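Local coordinates for capsular polysaccharide biosynthesis protein (Burkholderia pseudomallei, PDB 4BQN) that binds coenzyme A and probably acts as an acetyltransferase in the biosynthesis of capsular polysaccharide, at residues D235-S240 and N258-Y264. The protein carries 1 engineered substitution. Residues are numbered along the deposited sequence; the frame is centred on the assembly and turned at random. Where two conformers were deposited one is given.
Sequences DVTKMS and NEYQVLY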
loop_
_atom_site.group_PDB
_atom_site.type_symbol
_atom_site.label_atom_id
_atom_site.label_comp_id
_atom_site.label_asym_id
_atom_site.label_seq_id
_atom_site.Cartn_x
_atom_site.Cartn_y
_atom_site.Cartn_z
ATOM N N ASP A 235 8.311 3.757 -6.115
ATOM C CA ASP A 235 9.520 4.001 -5.327
ATOM C C ASP A 235 9.700 5.454 -4.872
ATOM O O ASP A 235 10.768 5.809 -4.368
ATOM C CB ASP A 235 10.764 3.554 -6.110
ATOM C CG ASP A 235 11.059 4.445 -7.299
ATOM O OD1 ASP A 235 10.129 5.065 -7.851
ATOM O OD2 ASP A 235 12.238 4.512 -7.700
ATOM N N VAL A 236 8.666 6.282 -5.031
ATOM C CA VAL A 236 8.748 7.704 -4.676
ATOM C C VAL A 236 9.209 7.937 -3.224
ATOM O O VAL A 236 10.079 8.792 -2.964
ATOM C CB VAL A 236 7.398 8.444 -4.945
ATOM C CG1 VAL A 236 6.197 7.783 -4.271
ATOM C CG2 VAL A 236 7.482 9.912 -4.535
ATOM N N THR A 237 8.650 7.163 -2.300
ATOM C CA THR A 237 8.849 7.375 -0.878
ATOM C C THR A 237 9.262 6.073 -0.212
ATOM O O THR A 237 8.678 5.012 -0.462
ATOM C CB THR A 237 7.584 7.986 -0.261
ATOM O OG1 THR A 237 7.473 9.330 -0.747
ATOM C CG2 THR A 237 7.604 7.988 1.259
ATOM N N LYS A 238 10.289 6.146 0.627
ATOM C CA LYS A 238 10.857 4.941 1.230
ATOM C C LYS A 238 10.975 5.159 2.723
ATOM O O LYS A 238 11.820 5.943 3.177
ATOM C CB LYS A 238 12.212 4.599 0.593
ATOM C CG LYS A 238 12.148 4.382 -0.921
ATOM C CD LYS A 238 13.489 4.058 -1.566
ATOM C CE LYS A 238 13.312 3.833 -3.064
ATOM N NZ LYS A 238 14.596 3.634 -3.794
ATOM N N MET A 239 10.086 4.516 3.473
ATOM C CA MET A 239 10.106 4.618 4.926
ATOM C C MET A 239 11.288 3.849 5.495
ATOM O O MET A 239 11.664 2.799 4.968
ATOM C CB MET A 239 8.800 4.121 5.533
ATOM C CG MET A 239 7.591 5.006 5.234
ATOM S SD MET A 239 7.700 6.602 6.069
ATOM C CE MET A 239 7.722 7.740 4.702
ATOM N N SER A 240 11.878 4.387 6.558
ATOM C CA SER A 240 13.013 3.756 7.213
ATOM C C SER A 240 12.561 2.915 8.409
ATOM O O SER A 240 11.713 3.339 9.182
ATOM C CB SER A 240 13.968 4.841 7.674
ATOM O OG SER A 240 15.074 4.267 8.323
ATOM N N ASN A 258 18.210 4.027 8.854
ATOM C CA ASN A 258 18.492 4.610 7.550
ATOM C C ASN A 258 17.838 5.994 7.356
ATOM O O ASN A 258 16.861 6.348 8.033
ATOM C CB ASN A 258 17.979 3.669 6.439
ATOM C CG ASN A 258 18.846 2.424 6.250
ATOM O OD1 ASN A 258 18.358 1.298 6.320
ATOM N ND2 ASN A 258 20.121 2.632 5.957
ATOM N N GLU A 259 18.390 6.762 6.421
ATOM C CA GLU A 259 17.694 7.956 5.952
ATOM C C GLU A 259 16.349 7.549 5.338
ATOM O O GLU A 259 16.155 6.414 4.908
ATOM C CB GLU A 259 18.538 8.730 4.932
ATOM C CG GLU A 259 18.688 8.041 3.581
ATOM C CD GLU A 259 19.785 8.618 2.702
ATOM O OE1 GLU A 259 20.346 9.694 3.020
ATOM O OE2 GLU A 259 20.087 7.975 1.677
ATOM N N TYR A 260 15.401 8.473 5.356
ATOM C CA TYR A 260 14.132 8.301 4.652
ATOM C C TYR A 260 14.294 8.840 3.234
ATOM O O TYR A 260 15.166 9.674 2.970
ATOM C CB TYR A 260 13.043 9.113 5.338
ATOM C CG TYR A 260 12.563 8.580 6.655
ATOM C CD1 TYR A 260 13.336 8.722 7.814
ATOM C CD2 TYR A 260 11.308 7.975 6.766
ATOM C CE1 TYR A 260 12.873 8.269 9.040
ATOM C CE2 TYR A 260 10.839 7.509 7.990
ATOM C CZ TYR A 260 11.632 7.677 9.126
ATOM O OH TYR A 260 11.206 7.260 10.348
ATOM N N GLN A 261 13.465 8.363 2.312
ATOM C CA GLN A 261 13.266 9.067 1.049
ATOM C C GLN A 261 11.813 9.514 1.019
ATOM O O GLN A 261 10.899 8.717 1.251
ATOM C CB GLN A 261 13.575 8.175 -0.152
ATOM C CG GLN A 261 13.309 8.831 -1.498
ATOM C CD GLN A 261 13.824 8.004 -2.649
ATOM O OE1 GLN A 261 15.022 7.766 -2.755
ATOM N NE2 GLN A 261 12.922 7.559 -3.521
ATOM N N VAL A 262 11.598 10.795 0.746
ATOM C CA VAL A 262 10.253 11.338 0.664
ATOM C C VAL A 262 10.154 12.167 -0.612
ATOM O O VAL A 262 10.944 13.101 -0.823
ATOM C CB VAL A 262 9.875 12.144 1.933
ATOM C CG1 VAL A 262 9.451 11.207 3.060
ATOM C CG2 VAL A 262 11.020 13.047 2.379
ATOM N N LEU A 263 9.199 11.818 -1.471
ATOM C CA LEU A 263 9.032 12.495 -2.771
ATOM C C LEU A 263 10.373 12.582 -3.520
ATOM O O LEU A 263 10.749 13.637 -4.035
ATOM C CB LEU A 263 8.376 13.878 -2.600
ATOM C CG LEU A 263 7.068 13.913 -1.796
ATOM C CD1 LEU A 263 6.599 15.346 -1.584
ATOM C CD2 LEU A 263 5.987 13.057 -2.444
ATOM N N TYR A 264 11.090 11.460 -3.546
ATOM C CA TYR A 264 12.372 11.295 -4.246
ATOM C C TYR A 264 13.544 12.076 -3.654
ATOM O O TYR A 264 14.613 12.134 -4.262
ATOM C CB TYR A 264 12.248 11.564 -5.756
ATOM C CG TYR A 264 11.481 10.479 -6.484
ATOM C CD1 TYR A 264 12.038 9.206 -6.671
ATOM C CD2 TYR A 264 10.195 10.714 -6.958
ATOM C CE1 TYR A 264 11.339 8.203 -7.318
ATOM C CE2 TYR A 264 9.487 9.723 -7.627
ATOM C CZ TYR A 264 10.057 8.472 -7.803
ATOM O OH TYR A 264 9.340 7.490 -8.455
HETATM O O HOH W 1 13.901 5.897 -5.701
HETATM O O HOH W 2 6.462 6.322 -7.421
HETATM O O HOH W 3 14.545 4.851 3.445
HETATM O O HOH W 4 16.380 5.543 -3.433
HETATM O O HOH W 5 16.622 1.714 9.114
#
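Val236 O is gripped by two donors that reach it from opposite faces of its carbonyl plane: Tyr264 N, close to the plane, at 2.9 Å and the side-chain Gln261 NE2, well above the other face, at 3.1 Å. The extended Gln261 side chain, with CG anti to the backbone N (chi1 177°), runs alongside that of Lys238, which points the same way. Next to this pair the Tyr264 ring lies with one face against Val236, whose CA sits 3.6 Å from the ring centroid, while Tyr264 OH donates to the syn side of Asp235 OD1 (2.6 Å), tilted out of the carboxylate plane. Thr237 OG1 accepts from the backbone N-H of Leu263 in a nearly straight bond (172°). Lys238 and Gln261 form a single antiparallel bridge, a hydrogen-bonded pair with Lys238 N to Gln261 O at 2.7 Å and Gln261 N to Lys238 O at 3.1 Å; it fastens the long loop following helix 204-217 to strand 260-262 of the two-stranded hairpin with 265-267. Farther along, Ser240 CB stands over the centre of the Tyr260 ring in a CH-pi contact, Met239 SD meets the edge of that ring, and Ser240 OG donates to Asn258 O at 2.8 Å from above the carbonyl plane. A water joins Asp235 OD2, Lys238 NZ and Gln261 NE2, and Lys266 NZ bonds Gln261 OE1, fixing the amide at both ends. Tyr260 also stacks on Tyr272 of helix 269-281, and the side chain of Val236 lies about 9 Å from bound coenzyme A.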